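Local coordinates for hemin ABC transporter, periplasmic hemin-binding protein HutB (Vibrio cholerae, PDB 5KHL), which probably binds hemin in the periplasm and delivers it to an ABC transporter for uptake into the cell, at residues P73-G78 with Q97-N102; S105-L110 with G252-K257; K150-L155 with P205-V210. All blocks are in the same frame, centred on the assembly; numbering follows the deposited sequence.

Interaction 1: P73-G78 with Q97-N102; sequences PTHLIG and QVNVIN
His75 and Asn99 both turn CG to the side away from their own carbonyl carbon (chi1 -60° and -53°), and this brings ring and amide together on one face of two parallel strands. Asn99 ND2 approaches the edge of the ring and donates to His75 ND1 at 3.3 Å. The bond is long, but it lies close to both planes, which are 25° apart. Gln97 stands beside His75 on the same face. Gln97 NE2 comes to 3.1 Å from His75 CE1, with the amide clearly tilted from the ring, and no hydrogen bond forms there. Ile77 CG1 lies 3.5 Å from Asn99 ND2, so the same amide nitrogen also meets an apolar branch. The backbones form a parallel ladder. Leu76 N donates to Gln97 O at 2.7 Å, and Leu76 O accepts from Asn99 N at 2.8 Å. Gly78 N then binds Asn99 O. On the other face Leu76 and Val98 meet and are covered by helix 85-93, the connection of this beta-alpha-beta crossover. As modelled, Asn99 donates through ND2, so His75 ND1 would be the acceptor, consistent with a ring whose proton, if neutral, is on NE2.

Interaction 2: S105-L110 with G252-K257; sequences STPQGL and GGLGLK
This contact is a junction of two helix N-termini, those of helix 107-120 and the C-terminal helix 256-269. It lies in the central region between the two sheets, consistent with the two-lobed fold of a periplasmic binding protein, and packs the two helix starts together there. Thr106 and Gly255 are their N-cap residues. Leu254, just before the second helix, reaches the first turn of the other. Its CG is anti to the backbone N (chi1 -172°), which directs CD2 to the start of helix 107-120. There Leu254 CD2 lies 3.5 Å from Pro107 CA and 4.0 Å from Pro107 CG, so the methyl rests against both the backbone and the ring of the proline. Leu254 CB faces the carbonyl oxygens of Ser105 and Thr106. Thr174 and Ile175 of helix 171-178 also touch the Leu254 side chain.

Leu110 supplies the return contact. Leu110 CB is 3.3 Å from Leu254 O, and CD1 and CD2 both lie near the same oxygen. Leu110 CD2 also meets Gly255 C, and Leu110 CD1 reaches Leu256 CD2 at 4.4 Å. Leu29 of helix 24-32 and Val134 of helix 125-143 both touch Leu110 and Leu256. No direct hydrogen bond links the two segments. One water spans them: it donates to Thr106 O and accepts a weak bond from Leu254 N. Gly255 N is bonded to Ser258 OG, and Glu28 accepts from the backbone N of Leu256 and Lys257. At the other helix start, Thr106 OG1 caps the first turn by accepting from Gly109 N at 2.8 Å.

Interaction 3: K150-L155 with P205-V210; sequences KKVLFL and PDMVLV
Val152 lies beside Met207 and reaches on to Leu209, so its two methyls meet two different neighbours on one face of a parallel strand pair. Val152 CG2 lies 3.9 Å from Met207 CB. Val152 CG1, anti to the backbone N (chi1 170°), fits against Leu209 CG at the same distance. Next along this face, the Phe154 side chain crosses that of Leu209 at about a right angle. Phe154 CD1 packs 3.7 Å from Leu209 CB, while Phe154 CE1 comes within 3.8 Å of Val210 C. Leu209 thus fills the hollow between Val152 and Phe154. Ile265 and Leu269 of helix 256-269 cover Met207, and Ile265 also touches Leu209. Pro172 of helix 171-178 touches Phe154.

The other face has its own fit. Leu153 CD1 leans on the Pro205 ring, 3.8 Å from Pro205 CG. Leu155 CD1 presses on Val208 CG1 at 3.5 Å, the closest of the apolar side-chain contacts here.

Between the faces runs the backbone ladder. Leu153 N donates to Met207 O, Leu153 O accepts from Leu209 N, and Leu155 N donates to Leu209 O. Where the two strands begin, Lys151 O takes two donors. Met207 N lies in the carbonyl plane, and Asp206 N, 2.7 Å from Lys151 O, stands above that plane. Asp206 replies through OD2, whose anti lone pair accepts from Lys151 N at 2.7 Å. The same oxygen lies near CB of Lys150 and of Lys151. Both lysine NZ atoms stay out of contact with it, and that of Lys150 binds Leu269 O instead.

Strands 152-156 and 207-210 are neighbouring parallel strands within a mixed sheet with helices packed on the Val152-Met207 face, as in an alpha/beta lobe of a periplasmic binding protein.

How the interactions relate
Along the chain interaction 1 comes first. Interaction 2 opens next and closes last, with interaction 3 formed between its two segments. Interactions 1 and 3 lie in different sheets, on opposite sides of the chain's centre, with contact centres about 36 Å apart. Interaction 2 sits between them, its centre about 18 Å from that of interaction 1 and about 20 Å from that of interaction 3. It touches interaction 1 where Asn102 OD1 meets Gly109 CA at 3.3 Å. Helix 256-269 starts at interaction 2 and runs on to cover one face of interaction 3. This fits a two-lobed binding protein, with interaction 2 in the central region joining the lobes.

Interaction 1: P73-G78 with Q97-N102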
# COMPACT_ATOMS: atom_id res chain seq x y z
N PRO A 73 -20.30 16.78 2.58
CA PRO A 73 -19.72 16.04 1.47
C PRO A 73 -20.83 15.43 0.62
O PRO A 73 -21.98 15.40 1.05
CB PRO A 73 -18.89 14.96 2.18
CG PRO A 73 -19.68 14.67 3.39
CD PRO A 73 -20.34 15.96 3.81
N THR A 74 -20.48 14.96 -0.57
CA THR A 74 -21.43 14.24 -1.41
C THR A 74 -21.04 12.77 -1.51
O THR A 74 -21.88 11.90 -1.76
CB THR A 74 -21.49 14.85 -2.80
OG1 THR A 74 -20.21 14.72 -3.42
CG2 THR A 74 -21.84 16.33 -2.68
N HIS A 75 -19.76 12.51 -1.30
CA HIS A 75 -19.25 11.16 -1.34
C HIS A 75 -18.33 10.89 -0.17
O HIS A 75 -17.59 11.78 0.29
CB HIS A 75 -18.49 10.90 -2.64
CG HIS A 75 -19.32 11.07 -3.86
ND1 HIS A 75 -19.87 10.01 -4.55
CD2 HIS A 75 -19.70 12.18 -4.54
CE1 HIS A 75 -20.56 10.45 -5.58
NE2 HIS A 75 -20.46 11.77 -5.60
N LEU A 76 -18.41 9.67 0.33
CA LEU A 76 -17.38 9.13 1.21
C LEU A 76 -16.89 7.89 0.52
O LEU A 76 -17.66 6.94 0.33
CB LEU A 76 -17.90 8.80 2.60
CG LEU A 76 -16.98 7.90 3.42
CD1 LEU A 76 -15.66 8.61 3.75
CD2 LEU A 76 -17.65 7.43 4.68
N ILE A 77 -15.62 7.91 0.13
CA ILE A 77 -15.05 6.82 -0.62
C ILE A 77 -13.94 6.16 0.19
O ILE A 77 -13.00 6.82 0.63
CB ILE A 77 -14.49 7.30 -1.98
CG1 ILE A 77 -15.56 8.02 -2.79
CG2 ILE A 77 -13.96 6.13 -2.80
CD1 ILE A 77 -15.00 8.78 -3.99
N GLY A 78 -14.03 4.86 0.36
CA GLY A 78 -12.94 4.14 0.99
C GLY A 78 -13.08 2.64 0.85
O GLY A 78 -13.91 2.16 0.07
N GLN A 97 -23.28 9.67 -0.63
CA GLN A 97 -22.89 8.43 -1.30
C GLN A 97 -21.70 7.79 -0.58
O GLN A 97 -20.62 8.39 -0.48
CB GLN A 97 -22.55 8.68 -2.78
CG GLN A 97 -23.69 8.44 -3.76
CD GLN A 97 -23.20 8.13 -5.17
OE1 GLN A 97 -22.71 7.03 -5.45
NE2 GLN A 97 -23.33 9.10 -6.07
N VAL A 98 -21.89 6.58 -0.08
CA VAL A 98 -20.82 5.88 0.60
C VAL A 98 -20.30 4.75 -0.29
O VAL A 98 -20.93 3.69 -0.40
CB VAL A 98 -21.27 5.34 1.98
CG1 VAL A 98 -20.13 4.64 2.68
CG2 VAL A 98 -21.80 6.48 2.86
N ASN A 99 -19.16 5.00 -0.94
CA ASN A 99 -18.58 4.08 -1.90
C ASN A 99 -17.47 3.22 -1.34
O ASN A 99 -16.36 3.70 -1.09
CB ASN A 99 -18.02 4.83 -3.10
CG ASN A 99 -19.02 5.73 -3.72
OD1 ASN A 99 -20.01 5.28 -4.30
ND2 ASN A 99 -18.79 7.04 -3.61
N VAL A 100 -17.78 1.95 -1.15
CA VAL A 100 -16.78 0.96 -0.83
C VAL A 100 -16.11 0.53 -2.13
O VAL A 100 -16.77 0.30 -3.16
CB VAL A 100 -17.39 -0.24 -0.10
CG1 VAL A 100 -16.35 -1.38 0.05
CG2 VAL A 100 -17.95 0.21 1.25
N ILE A 101 -14.79 0.42 -2.07
CA ILE A 101 -13.96 0.41 -3.25
C ILE A 101 -12.94 -0.71 -3.08
O ILE A 101 -12.77 -1.20 -1.97
CB ILE A 101 -13.33 1.83 -3.41
CG1 ILE A 101 -13.59 2.37 -4.80
CG2 ILE A 101 -11.86 1.91 -2.95
CD1 ILE A 101 -15.02 2.70 -5.01
N ASN A 102 -12.26 -1.13 -4.15
CA ASN A 102 -11.36 -2.30 -4.09
C ASN A 102 -10.19 -2.16 -3.10
O ASN A 102 -9.56 -1.12 -3.05
CB ASN A 102 -10.79 -2.60 -5.48
CG ASN A 102 -9.95 -3.90 -5.50
OD1 ASN A 102 -8.78 -3.90 -5.11
ND2 ASN A 102 -10.57 -4.99 -5.98

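Interaction 2: S105-L110 with G252-K257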
# COMPACT_ATOMS: atom_id res chain seq x y z
N SER A 105 -4.67 -7.07 -2.85
CA SER A 105 -3.25 -6.92 -3.07
C SER A 105 -2.86 -7.24 -4.53
O SER A 105 -1.69 -7.36 -4.85
CB SER A 105 -2.50 -7.83 -2.11
OG SER A 105 -3.02 -9.13 -2.18
N THR A 106 -3.84 -7.36 -5.42
CA THR A 106 -3.54 -7.77 -6.78
C THR A 106 -3.43 -6.61 -7.76
O THR A 106 -4.07 -5.59 -7.61
CB THR A 106 -4.60 -8.73 -7.32
OG1 THR A 106 -5.77 -7.98 -7.67
CG2 THR A 106 -4.95 -9.77 -6.27
N PRO A 107 -2.63 -6.78 -8.80
CA PRO A 107 -2.65 -5.79 -9.89
C PRO A 107 -4.04 -5.54 -10.48
O PRO A 107 -4.37 -4.40 -10.81
CB PRO A 107 -1.73 -6.42 -10.93
CG PRO A 107 -0.79 -7.27 -10.13
CD PRO A 107 -1.60 -7.82 -9.01
N GLN A 108 -4.88 -6.56 -10.61
CA GLN A 108 -6.20 -6.31 -11.19
C GLN A 108 -7.04 -5.49 -10.22
O GLN A 108 -7.93 -4.75 -10.63
CB GLN A 108 -6.92 -7.61 -11.58
CG GLN A 108 -7.02 -8.67 -10.50
CD GLN A 108 -5.80 -9.60 -10.44
OE1 GLN A 108 -4.65 -9.20 -10.68
NE2 GLN A 108 -6.06 -10.86 -10.08
N GLY A 109 -6.72 -5.62 -8.93
CA GLY A 109 -7.39 -4.84 -7.91
C GLY A 109 -7.15 -3.36 -8.20
O GLY A 109 -8.08 -2.57 -8.16
N LEU A 110 -5.90 -3.01 -8.53
CA LEU A 110 -5.55 -1.65 -8.92
C LEU A 110 -6.31 -1.18 -10.16
O LEU A 110 -6.83 -0.07 -10.18
CB LEU A 110 -4.04 -1.55 -9.15
CG LEU A 110 -3.49 -0.24 -9.71
CD1 LEU A 110 -4.03 0.97 -8.92
CD2 LEU A 110 -1.96 -0.24 -9.69
N GLY A 252 -3.95 -0.08 1.20
CA GLY A 252 -5.08 0.20 0.34
C GLY A 252 -5.60 -0.64 -0.83
O GLY A 252 -6.75 -0.41 -1.20
N GLY A 253 -4.85 -1.55 -1.47
CA GLY A 253 -3.47 -1.91 -1.25
C GLY A 253 -2.47 -1.68 -2.40
O GLY A 253 -1.62 -0.80 -2.26
N LEU A 254 -2.52 -2.43 -3.50
CA LEU A 254 -1.51 -2.23 -4.57
C LEU A 254 -1.83 -1.01 -5.42
O LEU A 254 -2.86 -0.96 -6.08
CB LEU A 254 -1.34 -3.44 -5.48
CG LEU A 254 -0.15 -3.33 -6.48
CD1 LEU A 254 1.20 -3.74 -5.87
CD2 LEU A 254 -0.39 -4.10 -7.79
N GLY A 255 -0.94 -0.04 -5.41
CA GLY A 255 -1.23 1.23 -6.06
C GLY A 255 -0.08 1.80 -6.87
O GLY A 255 0.86 1.08 -7.21
N LEU A 256 -0.18 3.09 -7.18
CA LEU A 256 0.80 3.76 -8.03
C LEU A 256 2.15 3.88 -7.33
O LEU A 256 3.21 3.66 -7.94
CB LEU A 256 0.29 5.13 -8.45
CG LEU A 256 -1.10 5.13 -9.09
CD1 LEU A 256 -1.44 6.52 -9.60
CD2 LEU A 256 -1.20 4.11 -10.23
N LYS A 257 2.09 4.23 -6.04
CA LYS A 257 3.27 4.25 -5.18
C LYS A 257 3.93 2.86 -5.07
O LYS A 257 5.15 2.75 -5.07
CB LYS A 257 2.90 4.76 -3.79
CG LYS A 257 4.08 5.15 -2.91
CD LYS A 257 4.84 6.35 -3.48
CE LYS A 257 6.34 6.27 -3.19
NZ LYS A 257 6.64 6.26 -1.73
O HOH W 1 -4.98 -3.90 -5.49

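Interaction 3: K150-L155 with P205-V210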
# COMPACT_ATOMS: atom_id res chain seq x y z
N LYS A 150 16.11 -13.70 -7.50
CA LYS A 150 16.63 -13.73 -6.14
C LYS A 150 15.51 -13.95 -5.13
O LYS A 150 14.35 -14.09 -5.50
CB LYS A 150 17.39 -12.45 -5.81
CG LYS A 150 18.75 -12.36 -6.45
CD LYS A 150 19.31 -10.96 -6.31
CE LYS A 150 20.75 -10.86 -6.77
NZ LYS A 150 21.22 -9.44 -6.73
N LYS A 151 15.86 -13.97 -3.85
CA LYS A 151 14.88 -14.20 -2.79
C LYS A 151 14.78 -12.97 -1.92
O LYS A 151 15.79 -12.42 -1.51
CB LYS A 151 15.24 -15.44 -1.97
CG LYS A 151 15.08 -16.75 -2.73
CD LYS A 151 15.67 -17.92 -1.98
CE LYS A 151 17.18 -17.99 -2.13
NZ LYS A 151 17.72 -19.34 -1.72
N VAL A 152 13.55 -12.53 -1.67
CA VAL A 152 13.25 -11.29 -0.96
C VAL A 152 12.13 -11.52 0.04
O VAL A 152 11.07 -12.05 -0.31
CB VAL A 152 12.83 -10.14 -1.94
CG1 VAL A 152 12.28 -8.92 -1.16
CG2 VAL A 152 14.01 -9.73 -2.81
N LEU A 153 12.35 -11.11 1.28
CA LEU A 153 11.29 -11.14 2.28
C LEU A 153 10.94 -9.75 2.72
O LEU A 153 11.81 -8.87 2.81
CB LEU A 153 11.69 -11.96 3.51
CG LEU A 153 11.80 -13.48 3.45
CD1 LEU A 153 12.47 -13.96 4.73
CD2 LEU A 153 10.44 -14.15 3.25
N PHE A 154 9.66 -9.55 3.03
CA PHE A 154 9.25 -8.35 3.72
C PHE A 154 8.98 -8.67 5.19
O PHE A 154 8.17 -9.54 5.51
CB PHE A 154 8.01 -7.74 3.08
CG PHE A 154 7.52 -6.52 3.79
CD1 PHE A 154 7.97 -5.27 3.41
CD2 PHE A 154 6.63 -6.62 4.85
CE1 PHE A 154 7.51 -4.14 4.08
CE2 PHE A 154 6.18 -5.51 5.51
CZ PHE A 154 6.61 -4.27 5.12
N LEU A 155 9.65 -7.95 6.08
CA LEU A 155 9.48 -8.13 7.52
C LEU A 155 8.71 -6.97 8.15
O LEU A 155 9.03 -5.79 7.94
CB LEU A 155 10.83 -8.29 8.23
CG LEU A 155 11.69 -9.50 7.87
CD1 LEU A 155 12.96 -9.46 8.67
CD2 LEU A 155 10.95 -10.82 8.08
N PRO A 205 16.84 -15.27 2.60
CA PRO A 205 16.59 -14.10 1.76
C PRO A 205 17.89 -13.40 1.32
O PRO A 205 18.84 -13.32 2.09
CB PRO A 205 15.78 -13.17 2.67
CG PRO A 205 16.18 -13.57 4.06
CD PRO A 205 16.37 -15.05 3.99
N ASP A 206 17.91 -12.92 0.08
CA ASP A 206 19.02 -12.11 -0.42
C ASP A 206 18.80 -10.66 -0.03
O ASP A 206 19.75 -9.88 0.16
CB ASP A 206 19.13 -12.24 -1.94
CG ASP A 206 19.33 -13.68 -2.38
OD1 ASP A 206 20.40 -14.24 -2.06
OD2 ASP A 206 18.44 -14.24 -3.05
N MET A 207 17.54 -10.29 0.11
CA MET A 207 17.20 -8.94 0.49
C MET A 207 16.02 -8.94 1.45
O MET A 207 15.04 -9.65 1.25
CB MET A 207 16.87 -8.09 -0.74
CG MET A 207 16.44 -6.66 -0.41
SD MET A 207 15.85 -5.74 -1.84
CE MET A 207 17.39 -5.13 -2.50
N VAL A 208 16.12 -8.13 2.48
CA VAL A 208 14.97 -7.97 3.35
C VAL A 208 14.41 -6.55 3.20
O VAL A 208 15.16 -5.57 3.19
CB VAL A 208 15.35 -8.29 4.80
CG1 VAL A 208 14.24 -7.89 5.77
CG2 VAL A 208 15.68 -9.78 4.92
N LEU A 209 13.10 -6.46 3.03
CA LEU A 209 12.41 -5.17 3.02
C LEU A 209 11.75 -4.93 4.38
O LEU A 209 11.25 -5.87 4.99
CB LEU A 209 11.36 -5.12 1.90
CG LEU A 209 11.83 -5.43 0.48
CD1 LEU A 209 10.66 -5.36 -0.52
CD2 LEU A 209 12.97 -4.49 0.07
N VAL A 210 11.73 -3.68 4.86
CA VAL A 210 11.23 -3.46 6.22
C VAL A 210 10.04 -2.52 6.35
O VAL A 210 9.99 -1.47 5.72
CB VAL A 210 12.34 -2.95 7.14
CG1 VAL A 210 11.79 -2.01 8.20
CG2 VAL A 210 13.03 -4.13 7.81